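Local coordinates for protein minor fimbrium anchoring subunit Mfa2 (PDB 5NFI) that anchors the minor fimbriae of Porphyromonas gingivalis in the outer membrane through its interaction with the fimbrial subunit Mfa1 and regulates fimbrial length, at residues 4-9 with 130-135; 25-30 with 71-76; 37-42 with 86-91; 140-145 with 202-207. One frame throughout, in Å; residues are numbered along the deposited sequence.

Contact 1: residues 4-9 with 130-135; sequences GVYVNF and DQYIHT
Tyr6 of strand 3-10 meets two aromatic residues of strand 133-151 and its lead-in, Tyr132 nearest CE2 and His134 nearest CB and CD2, in an aromatic cluster on one face of a parallel beta pairing. Its ring turns an edge toward the face of Tyr132 in an offset edge-to-face pair, centroids 5.4 Å apart and planes at 65°, with the hydroxyl reaching over that face near its rim. His134 runs alongside Tyr6 and points the same way; the two planes are within 28° of parallel, but the rings barely overlap. Flat, broad side chains suit this partly exposed face, and a hydrogen bond from His134 ND1 to Glu55 holds the imidazole. The other face is aliphatic: Val5 CG2 meets Ile133 CG1 at 3.7 Å. Thr135, its OG1 turned anti to the backbone N (chi1 -170°), rests its methyl against both valines, CG2 lying 3.6 Å from Val5 CG1 and Val7 CG2. Beta-branched residues fit such strands, and Val120 packs against Val5, Ile133 and Thr135. Backbone bonds alternate along the ladder, from Ile133 N to Gly4 O at one end to Asn8 N at the other, which reaches Thr135 O at 3.0 Å.

Contact 2: residues 25-30 with 71-76; sequences VARLNV and WGNIDD
With chi1 at -55°, Asn73 swings its amide beside its own backbone N and back toward residues 25-27, while Arg27, with chi1 at 67° and a bend at chi3, brings its guanidinium group over to Ile74. These two side chains close the end of an antiparallel beta ladder between strands 28-33 and 64-72, at the point where the second strand gives way to a loop. The ladder itself is short. Asn29 and Trp71 form a hydrogen-bonded pair, exchanging N-H and carbonyl in both directions, and Leu28 faces Gly72 in the non-hydrogen-bonded pair that follows. Beyond it the amide of Asn73 takes over: OD1 accepts from Ala26 N at 2.8 Å on an in-plane lone pair, and more weakly from Arg27 N. Asn73 N returns a bond to Arg27 O at 3.1 Å, arriving from above the carbonyl plane. Asparagine suits the place because its backbone adopts a left-handed conformation while its side chain can both accept and donate; ND2 is held by the carbonyls of Glu24 and Thr111. Ile74 supplies an apolar wall, crossing Asn29 at about a right angle, with CD1 3.7 Å from Asn29 CG. Arginine suits its site because the long chain brings NH1 within 2.8 Å of Ile74 O while NH2 forms a salt bridge with Glu46. Trp71 directs its indole away from the strand pair, its NE1 bonded to the carbonyl of Phe172. Within residues 25-30, Arg27 NH1 makes a weak hydrogen bond to Asn29 OD1, 2.8 Å away.

Contact 3: residues 37-42 with 86-91; sequences GILRSA and GETTKQ
Leu39 and Thr88 meet side by side, pointing the same way, with Leu39 CD2 3.9 Å from Thr88 CB, and their backbones are joined by a bond from Leu39 N to Thr88 O of 2.7 Å. Two more backbone bonds flank this one: Gly86 N gives to Leu39 O, and Lys90 N to Gly37 O at 2.8 Å. Together they tie the loop 86-91 to the start of strand 39-45, although the loop forms no regular strand and Ile38 with Thr89 makes a single bridge. Both glycines have positive phi, a conformation that glycine adopts readily. Gly86 also presents a bare CA to Ile38, whose CG2 rests on it at 3.7 Å. That methyl, carried anti to the backbone N, at the same time sits over the centre of one face of the Arg40 guanidinium, 3.5 Å above its plane. Farther out, a salt bridge from Arg40 NE to Asp34 helps to set the guanidinium, while Thr88 OG1 is bonded to Lys84 N and Glu82. Leu39 continues inward onto Tyr31, Phe33 and Ile83, a buried position that suits a leucine. Just beyond, Arg40 and Ser41 both face Ala32 in a classic beta bulge. Since all three cross-links use main-chain atoms, the attachment probably depends more on backbone course than on side-chain identity; Leu39 packs inward while partly exposed Ile38 lies between Gly86 and the guanidinium.

Contact 4: residues 140-145 with 202-207; sequences REYTNR and TLKLES
The ring of Tyr142 has the aliphatic chain of Lys204 laid over one face: CD stands 3.4 Å from the ring centroid and only 9° off the normal, a CH-pi contact, and CE follows toward the phenol end, 3.4 Å from CZ. Lysine serves well here because its methylenes can cover an aromatic face. The tyrosine hydroxyl is bonded to the carbonyl of Gly174, which pins the far end of the ring. A second flat group, the amide of Asn144, gives ND2 to Leu203 O at 2.7 Å; the acceptor lies within 5° of the amide plane, although the donor stands above the carbonyl plane. Leu205 runs antiparallel alongside this amide, its CD1 3.4 Å from Asn144 CG. A torsion chi1 of -67° sets the Asn144 carboxamide beside its own backbone N, whose hydrogen goes to Thr202 O at 2.9 Å. Thus one asparagine binds two successive carbonyls of the partner through main chain and side chain. Within residues 140-145, Glu141 lies at the edge of the Arg145 guanidinium, close to its plane: Arg145 NH2 meets the syn lone pair of Glu141 OE2 at 2.8 Å in a salt bridge, while Thr143 OG1 gives to the anti lone pair of the same oxygen. Arg145 NH1 has Asp249 as a second partner. Thr202 N completes the reciprocal bonds with Asn144 O, a hydrogen-bonded antiparallel pair set where strand 133-151 is broken and strand 196-202 ends, in an all-beta fold consistent with a fimbrillin-type anchor of the transthyretin clan.

Strand 133-151 carries both contact 1 and contact 4, whose centres lie 29 Å apart, so one long strand links the region near the N-terminus with the middle of the chain; contact 4 is centred about 3 Å from the chain's centre. Contact 2 lies between them in space and touches both: Phe9 CE2 packs on Leu28 CD1 at 3.4 Å, and Trp71 CH2 approaches Tyr142 CE2 at 4.2 Å. Contact 3 stays apart, its nearest atoms about 4 Å from contact 2, yet the neighbouring strands 28-33 and 39-45 connect the two. Contacts 2 and 3 interleave along the sequence, and both are nested within the loop that contact 1 closes.

Contact 1: residues 4-9 with 130-135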
# COMPACT_ATOMS: atom_id res chain seq x y z
N GLY A 4 22.15 14.12 15.18
CA GLY A 4 21.16 13.25 14.59
C GLY A 4 19.87 13.15 15.38
O GLY A 4 19.77 13.67 16.49
N VAL A 5 18.89 12.48 14.78
CA VAL A 5 17.58 12.25 15.39
C VAL A 5 17.43 10.79 15.76
O VAL A 5 17.61 9.93 14.92
CB VAL A 5 16.42 12.60 14.42
CG1 VAL A 5 15.08 12.52 15.14
CG2 VAL A 5 16.60 13.97 13.81
N TYR A 6 17.07 10.50 17.00
CA TYR A 6 16.68 9.13 17.31
C TYR A 6 15.20 8.98 16.99
O TYR A 6 14.39 9.82 17.36
CB TYR A 6 16.96 8.77 18.77
CG TYR A 6 18.43 8.61 19.09
CD1 TYR A 6 19.12 7.46 18.71
CD2 TYR A 6 19.12 9.60 19.78
CE1 TYR A 6 20.47 7.32 19.01
CE2 TYR A 6 20.44 9.46 20.07
CZ TYR A 6 21.12 8.32 19.69
OH TYR A 6 22.46 8.20 19.99
N VAL A 7 14.86 7.90 16.28
CA VAL A 7 13.49 7.67 15.86
C VAL A 7 12.97 6.33 16.35
O VAL A 7 13.62 5.30 16.21
CB VAL A 7 13.34 7.72 14.33
CG1 VAL A 7 11.89 7.48 13.94
CG2 VAL A 7 13.79 9.06 13.79
N ASN A 8 11.79 6.38 16.96
CA ASN A 8 11.09 5.21 17.44
C ASN A 8 9.95 4.84 16.50
O ASN A 8 9.16 5.70 16.09
CB ASN A 8 10.54 5.46 18.84
CG ASN A 8 9.65 4.35 19.31
OD1 ASN A 8 8.43 4.39 19.12
ND2 ASN A 8 10.25 3.33 19.91
N PHE A 9 9.84 3.57 16.16
CA PHE A 9 8.83 3.21 15.18
C PHE A 9 7.75 2.38 15.83
O PHE A 9 8.04 1.37 16.50
CB PHE A 9 9.45 2.47 13.99
CG PHE A 9 10.37 3.33 13.16
CD1 PHE A 9 9.87 4.40 12.44
CD2 PHE A 9 11.73 3.06 13.09
CE1 PHE A 9 10.71 5.19 11.66
CE2 PHE A 9 12.57 3.84 12.31
CZ PHE A 9 12.06 4.91 11.59
N ASP A 130 20.07 20.50 22.65
CA ASP A 130 20.36 19.13 22.99
C ASP A 130 21.29 18.40 22.03
O ASP A 130 21.18 18.54 20.81
CB ASP A 130 19.05 18.34 23.08
CG ASP A 130 18.16 18.81 24.21
OD1 ASP A 130 18.67 18.94 25.34
OD2 ASP A 130 16.96 19.05 23.97
N GLN A 131 22.26 17.72 22.62
CA GLN A 131 22.59 16.35 22.26
C GLN A 131 22.29 15.95 20.83
O GLN A 131 22.79 16.51 19.85
CB GLN A 131 21.77 15.44 23.18
CG GLN A 131 22.45 14.24 23.76
CD GLN A 131 21.42 13.27 24.31
OE1 GLN A 131 20.25 13.31 23.93
NE2 GLN A 131 21.84 12.40 25.22
N TYR A 132 21.46 14.92 20.77
CA TYR A 132 20.68 14.52 19.63
C TYR A 132 19.23 14.78 20.03
O TYR A 132 18.94 14.96 21.21
CB TYR A 132 20.89 13.05 19.31
CG TYR A 132 22.33 12.61 19.24
CD1 TYR A 132 23.04 12.28 20.39
CD2 TYR A 132 22.98 12.49 18.02
CE1 TYR A 132 24.36 11.88 20.33
CE2 TYR A 132 24.29 12.08 17.94
CZ TYR A 132 24.98 11.77 19.10
OH TYR A 132 26.29 11.36 19.03
N ILE A 133 18.31 14.78 19.07
CA ILE A 133 16.90 14.91 19.42
C ILE A 133 16.21 13.56 19.28
O ILE A 133 16.82 12.57 18.87
CB ILE A 133 16.19 15.96 18.57
CG1 ILE A 133 16.14 15.54 17.11
CG2 ILE A 133 16.90 17.30 18.68
CD1 ILE A 133 15.67 16.64 16.20
N HIS A 134 14.94 13.51 19.64
CA HIS A 134 14.16 12.29 19.51
C HIS A 134 12.83 12.56 18.86
O HIS A 134 12.35 13.69 18.87
CB HIS A 134 13.95 11.63 20.87
CG HIS A 134 15.22 11.17 21.51
ND1 HIS A 134 15.52 9.83 21.67
CD2 HIS A 134 16.26 11.86 22.02
CE1 HIS A 134 16.70 9.72 22.26
NE2 HIS A 134 17.17 10.94 22.48
N THR A 135 12.24 11.52 18.30
CA THR A 135 10.91 11.59 17.73
C THR A 135 10.35 10.18 17.54
O THR A 135 11.07 9.20 17.71
CB THR A 135 10.91 12.33 16.38
OG1 THR A 135 9.56 12.60 15.96
CG2 THR A 135 11.62 11.52 15.31

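Contact 2: residues 25-30 with 71-76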
# COMPACT_ATOMS: atom_id res chain seq x y z
N VAL A 25 7.63 -5.86 10.20
CA VAL A 25 8.64 -4.93 9.69
C VAL A 25 10.02 -5.46 9.98
O VAL A 25 10.44 -5.47 11.13
CB VAL A 25 8.48 -3.55 10.31
CG1 VAL A 25 9.55 -2.62 9.78
CG2 VAL A 25 7.08 -3.01 9.99
N ALA A 26 10.73 -5.90 8.94
CA ALA A 26 12.04 -6.56 9.12
C ALA A 26 13.23 -5.71 8.70
O ALA A 26 14.37 -6.02 9.04
CB ALA A 26 12.09 -7.87 8.36
N ARG A 27 12.97 -4.64 7.96
CA ARG A 27 14.06 -3.78 7.55
C ARG A 27 13.53 -2.38 7.28
O ARG A 27 12.33 -2.19 7.15
CB ARG A 27 14.75 -4.35 6.32
CG ARG A 27 13.91 -4.36 5.06
CD ARG A 27 14.63 -5.07 3.92
NE ARG A 27 15.96 -4.53 3.63
CZ ARG A 27 16.19 -3.37 3.02
NH1 ARG A 27 15.20 -2.58 2.63
NH2 ARG A 27 17.44 -2.99 2.81
N LEU A 28 14.42 -1.40 7.22
CA LEU A 28 14.01 0.00 7.15
C LEU A 28 14.89 0.79 6.18
O LEU A 28 16.09 0.55 6.06
CB LEU A 28 14.08 0.67 8.54
CG LEU A 28 12.97 0.31 9.54
CD1 LEU A 28 13.33 0.80 10.91
CD2 LEU A 28 11.59 0.85 9.11
N ASN A 29 14.26 1.73 5.48
CA ASN A 29 14.95 2.73 4.70
C ASN A 29 14.43 4.07 5.22
O ASN A 29 13.28 4.43 5.01
CB ASN A 29 14.67 2.58 3.19
CG ASN A 29 15.25 1.29 2.60
OD1 ASN A 29 14.76 0.19 2.85
ND2 ASN A 29 16.26 1.44 1.76
N VAL A 30 15.28 4.81 5.92
CA VAL A 30 14.86 6.04 6.57
C VAL A 30 15.62 7.23 5.99
O VAL A 30 16.86 7.25 5.98
CB VAL A 30 15.07 5.96 8.09
CG1 VAL A 30 14.44 7.15 8.76
CG2 VAL A 30 14.46 4.69 8.61
N TRP A 71 10.47 3.78 5.32
CA TRP A 71 9.90 2.70 4.54
C TRP A 71 10.28 1.36 5.11
O TRP A 71 11.45 1.11 5.39
CB TRP A 71 10.37 2.82 3.09
CG TRP A 71 9.80 4.01 2.39
CD1 TRP A 71 10.36 5.25 2.29
CD2 TRP A 71 8.56 4.06 1.67
NE1 TRP A 71 9.55 6.08 1.54
CE2 TRP A 71 8.43 5.37 1.16
CE3 TRP A 71 7.54 3.14 1.42
CZ2 TRP A 71 7.34 5.77 0.40
CZ3 TRP A 71 6.44 3.54 0.66
CH2 TRP A 71 6.35 4.84 0.16
N GLY A 72 9.28 0.51 5.28
CA GLY A 72 9.48 -0.79 5.87
C GLY A 72 9.32 -1.87 4.84
O GLY A 72 8.34 -1.90 4.10
N ASN A 73 10.31 -2.76 4.82
CA ASN A 73 10.37 -3.91 3.93
C ASN A 73 10.47 -3.55 2.45
O ASN A 73 9.84 -4.18 1.62
CB ASN A 73 9.16 -4.81 4.16
CG ASN A 73 9.03 -5.24 5.59
OD1 ASN A 73 10.03 -5.33 6.31
ND2 ASN A 73 7.80 -5.50 6.01
N ILE A 74 11.27 -2.55 2.13
CA ILE A 74 11.66 -2.34 0.75
C ILE A 74 12.48 -3.54 0.28
O ILE A 74 13.45 -3.95 0.91
CB ILE A 74 12.46 -1.06 0.59
CG1 ILE A 74 11.51 0.14 0.60
CG2 ILE A 74 13.25 -1.09 -0.70
CD1 ILE A 74 12.22 1.46 0.40
N ASP A 75 12.07 -4.10 -0.85
CA ASP A 75 12.41 -5.45 -1.26
C ASP A 75 13.01 -5.39 -2.66
O ASP A 75 13.06 -4.32 -3.25
CB ASP A 75 11.15 -6.33 -1.25
CG ASP A 75 11.37 -7.67 -0.58
OD1 ASP A 75 12.40 -8.32 -0.86
OD2 ASP A 75 10.53 -8.08 0.25
N ASP A 76 13.43 -6.53 -3.19
CA ASP A 76 13.84 -6.58 -4.59
C ASP A 76 12.64 -6.80 -5.53
O ASP A 76 12.81 -7.04 -6.73
CB ASP A 76 14.91 -7.66 -4.81
CG ASP A 76 14.59 -8.97 -4.11
OD1 ASP A 76 13.40 -9.21 -3.80
OD2 ASP A 76 15.53 -9.77 -3.88

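Contact 3: residues 37-42 with 86-91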
# COMPACT_ATOMS: atom_id res chain seq x y z
N GLY A 37 13.00 20.36 1.32
CA GLY A 37 12.54 19.10 0.78
C GLY A 37 13.65 18.36 0.06
O GLY A 37 13.39 17.45 -0.71
N ILE A 38 14.89 18.76 0.31
CA ILE A 38 16.05 18.11 -0.28
C ILE A 38 16.58 17.00 0.61
O ILE A 38 16.59 17.13 1.83
CB ILE A 38 17.16 19.15 -0.54
CG1 ILE A 38 16.78 20.03 -1.74
CG2 ILE A 38 18.52 18.48 -0.75
CD1 ILE A 38 17.46 21.37 -1.72
N LEU A 39 17.01 15.89 0.01
CA LEU A 39 17.55 14.76 0.77
C LEU A 39 18.86 15.11 1.47
O LEU A 39 19.81 15.54 0.82
CB LEU A 39 17.77 13.56 -0.16
CG LEU A 39 18.26 12.23 0.43
CD1 LEU A 39 17.40 11.78 1.60
CD2 LEU A 39 18.26 11.18 -0.65
N ARG A 40 18.90 14.93 2.78
CA ARG A 40 20.10 15.22 3.57
C ARG A 40 20.70 13.97 4.20
O ARG A 40 21.86 13.97 4.59
CB ARG A 40 19.80 16.24 4.66
CG ARG A 40 19.50 17.61 4.14
CD ARG A 40 20.54 18.03 3.14
NE ARG A 40 20.20 19.29 2.50
CZ ARG A 40 20.90 19.82 1.50
NH1 ARG A 40 21.99 19.20 1.06
NH2 ARG A 40 20.52 20.97 0.96
N SER A 41 19.92 12.91 4.32
CA SER A 41 20.40 11.72 4.99
C SER A 41 19.67 10.48 4.47
O SER A 41 18.45 10.51 4.34
CB SER A 41 20.20 11.86 6.49
OG SER A 41 20.53 10.65 7.15
N ALA A 42 20.40 9.41 4.18
CA ALA A 42 19.79 8.18 3.67
C ALA A 42 20.32 6.95 4.40
O ALA A 42 21.50 6.62 4.30
CB ALA A 42 20.03 8.04 2.17
N GLY A 86 21.75 15.91 -1.10
CA GLY A 86 21.95 17.27 -1.54
C GLY A 86 21.41 17.53 -2.93
O GLY A 86 21.70 18.57 -3.51
N GLU A 87 20.63 16.58 -3.47
CA GLU A 87 20.04 16.74 -4.80
C GLU A 87 18.61 16.21 -4.86
O GLU A 87 17.69 16.96 -5.16
CB GLU A 87 20.92 16.04 -5.86
CG GLU A 87 22.26 16.76 -6.04
CD GLU A 87 23.23 16.10 -7.00
OE1 GLU A 87 22.86 15.92 -8.19
OE2 GLU A 87 24.36 15.77 -6.56
N THR A 88 18.43 14.93 -4.55
CA THR A 88 17.12 14.29 -4.56
C THR A 88 16.10 15.03 -3.69
O THR A 88 16.43 15.45 -2.59
CB THR A 88 17.25 12.84 -4.07
OG1 THR A 88 18.14 12.12 -4.93
CG2 THR A 88 15.91 12.15 -4.06
N THR A 89 14.86 15.20 -4.17
CA THR A 89 13.85 15.90 -3.38
C THR A 89 12.66 15.03 -2.96
O THR A 89 12.46 13.93 -3.50
CB THR A 89 13.30 17.11 -4.14
OG1 THR A 89 12.63 16.68 -5.33
CG2 THR A 89 14.44 18.03 -4.52
N LYS A 90 11.89 15.53 -2.00
CA LYS A 90 10.81 14.79 -1.33
C LYS A 90 9.81 14.15 -2.29
O LYS A 90 9.29 13.08 -2.03
CB LYS A 90 10.04 15.72 -0.35
CG LYS A 90 9.34 16.88 -1.06
CD LYS A 90 8.57 17.89 -0.21
CE LYS A 90 9.08 18.06 1.21
NZ LYS A 90 8.35 19.22 1.83
N GLN A 91 9.57 14.79 -3.43
CA GLN A 91 8.45 14.40 -4.29
C GLN A 91 8.90 13.64 -5.54
O GLN A 91 8.10 13.39 -6.43
CB GLN A 91 7.63 15.63 -4.69
CG GLN A 91 8.28 16.53 -5.74
CD GLN A 91 9.40 17.44 -5.22
OE1 GLN A 91 9.75 17.42 -4.04
NE2 GLN A 91 9.96 18.26 -6.10

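Contact 4: residues 140-145 with 202-207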
# COMPACT_ATOMS: atom_id res chain seq x y z
N ARG A 140 2.26 2.91 8.78
CA ARG A 140 1.01 2.45 8.23
C ARG A 140 1.29 1.45 7.12
O ARG A 140 2.16 1.68 6.27
CB ARG A 140 0.21 3.63 7.68
CG ARG A 140 -1.04 3.24 6.89
CD ARG A 140 -2.18 2.71 7.75
NE ARG A 140 -3.29 2.34 6.88
CZ ARG A 140 -3.88 1.15 6.87
NH1 ARG A 140 -3.51 0.20 7.71
NH2 ARG A 140 -4.86 0.91 6.01
N GLU A 141 0.57 0.33 7.14
CA GLU A 141 0.74 -0.68 6.10
C GLU A 141 0.07 -0.23 4.81
O GLU A 141 -1.06 0.25 4.84
CB GLU A 141 0.17 -2.03 6.53
CG GLU A 141 0.47 -3.10 5.50
CD GLU A 141 -0.11 -4.45 5.85
OE1 GLU A 141 -0.68 -4.57 6.97
OE2 GLU A 141 0.03 -5.38 5.01
N TYR A 142 0.80 -0.39 3.71
CA TYR A 142 0.36 0.03 2.38
C TYR A 142 -0.09 -1.15 1.52
O TYR A 142 -0.85 -0.97 0.58
CB TYR A 142 1.49 0.76 1.64
CG TYR A 142 1.55 2.25 1.83
CD1 TYR A 142 0.94 2.87 2.91
CD2 TYR A 142 2.21 3.05 0.90
CE1 TYR A 142 0.99 4.24 3.07
CE2 TYR A 142 2.26 4.41 1.05
CZ TYR A 142 1.66 5.00 2.13
OH TYR A 142 1.72 6.37 2.26
N THR A 143 0.44 -2.35 1.81
CA THR A 143 -0.06 -3.56 1.18
C THR A 143 -1.50 -3.86 1.64
O THR A 143 -1.91 -3.55 2.78
CB THR A 143 0.80 -4.79 1.48
OG1 THR A 143 1.40 -4.66 2.77
CG2 THR A 143 1.87 -5.01 0.41
N ASN A 144 -2.27 -4.45 0.74
CA ASN A 144 -3.64 -4.85 1.01
C ASN A 144 -3.82 -6.22 0.45
O ASN A 144 -3.39 -6.49 -0.65
CB ASN A 144 -4.63 -3.89 0.39
CG ASN A 144 -4.60 -2.54 1.03
OD1 ASN A 144 -5.13 -2.35 2.12
ND2 ASN A 144 -4.00 -1.58 0.34
N ARG A 145 -4.46 -7.07 1.23
CA ARG A 145 -4.78 -8.42 0.81
C ARG A 145 -6.25 -8.45 0.48
O ARG A 145 -7.09 -8.14 1.32
CB ARG A 145 -4.43 -9.44 1.90
CG ARG A 145 -2.93 -9.55 2.16
CD ARG A 145 -2.66 -10.07 3.56
NE ARG A 145 -3.02 -9.09 4.57
CZ ARG A 145 -2.25 -8.06 4.95
NH1 ARG A 145 -2.68 -7.21 5.88
NH2 ARG A 145 -1.06 -7.89 4.39
N THR A 202 -2.09 -6.31 -3.27
CA THR A 202 -1.83 -5.10 -4.01
C THR A 202 -1.22 -4.08 -3.05
O THR A 202 -1.08 -4.35 -1.87
CB THR A 202 -3.10 -4.55 -4.66
OG1 THR A 202 -2.80 -3.36 -5.40
CG2 THR A 202 -4.14 -4.23 -3.62
N LEU A 203 -0.85 -2.92 -3.56
CA LEU A 203 -0.30 -1.93 -2.67
C LEU A 203 -1.43 -1.01 -2.24
O LEU A 203 -2.52 -1.51 -1.91
CB LEU A 203 0.86 -1.18 -3.33
CG LEU A 203 2.03 -2.12 -3.65
CD1 LEU A 203 3.12 -1.40 -4.40
CD2 LEU A 203 2.58 -2.75 -2.38
N LYS A 204 -1.19 0.29 -2.20
CA LYS A 204 -2.10 1.23 -1.53
C LYS A 204 -3.44 1.37 -2.24
O LYS A 204 -3.51 1.49 -3.47
CB LYS A 204 -1.43 2.60 -1.38
CG LYS A 204 -2.22 3.62 -0.57
CD LYS A 204 -1.49 3.99 0.70
CE LYS A 204 -1.54 5.49 0.97
NZ LYS A 204 -2.93 5.99 1.21
N LEU A 205 -4.51 1.35 -1.45
CA LEU A 205 -5.84 1.55 -1.98
C LEU A 205 -6.37 2.91 -1.59
O LEU A 205 -6.83 3.11 -0.47
CB LEU A 205 -6.79 0.47 -1.47
CG LEU A 205 -6.32 -0.94 -1.80
CD1 LEU A 205 -7.21 -1.94 -1.12
CD2 LEU A 205 -6.30 -1.13 -3.29
N GLU A 206 -6.33 3.85 -2.51
CA GLU A 206 -6.91 5.13 -2.21
C GLU A 206 -7.49 5.73 -3.46
O GLU A 206 -7.17 5.34 -4.56
CB GLU A 206 -5.86 6.07 -1.60
CG GLU A 206 -4.89 6.65 -2.61
CD GLU A 206 -3.76 7.42 -1.95
OE1 GLU A 206 -3.25 8.37 -2.57
OE2 GLU A 206 -3.38 7.06 -0.82
N SER A 207 -8.38 6.70 -3.25
CA SER A 207 -9.02 7.39 -4.34
C SER A 207 -8.01 8.26 -5.05
O SER A 207 -6.99 8.60 -4.47
CB SER A 207 -10.16 8.23 -3.78
OG SER A 207 -9.84 8.65 -2.47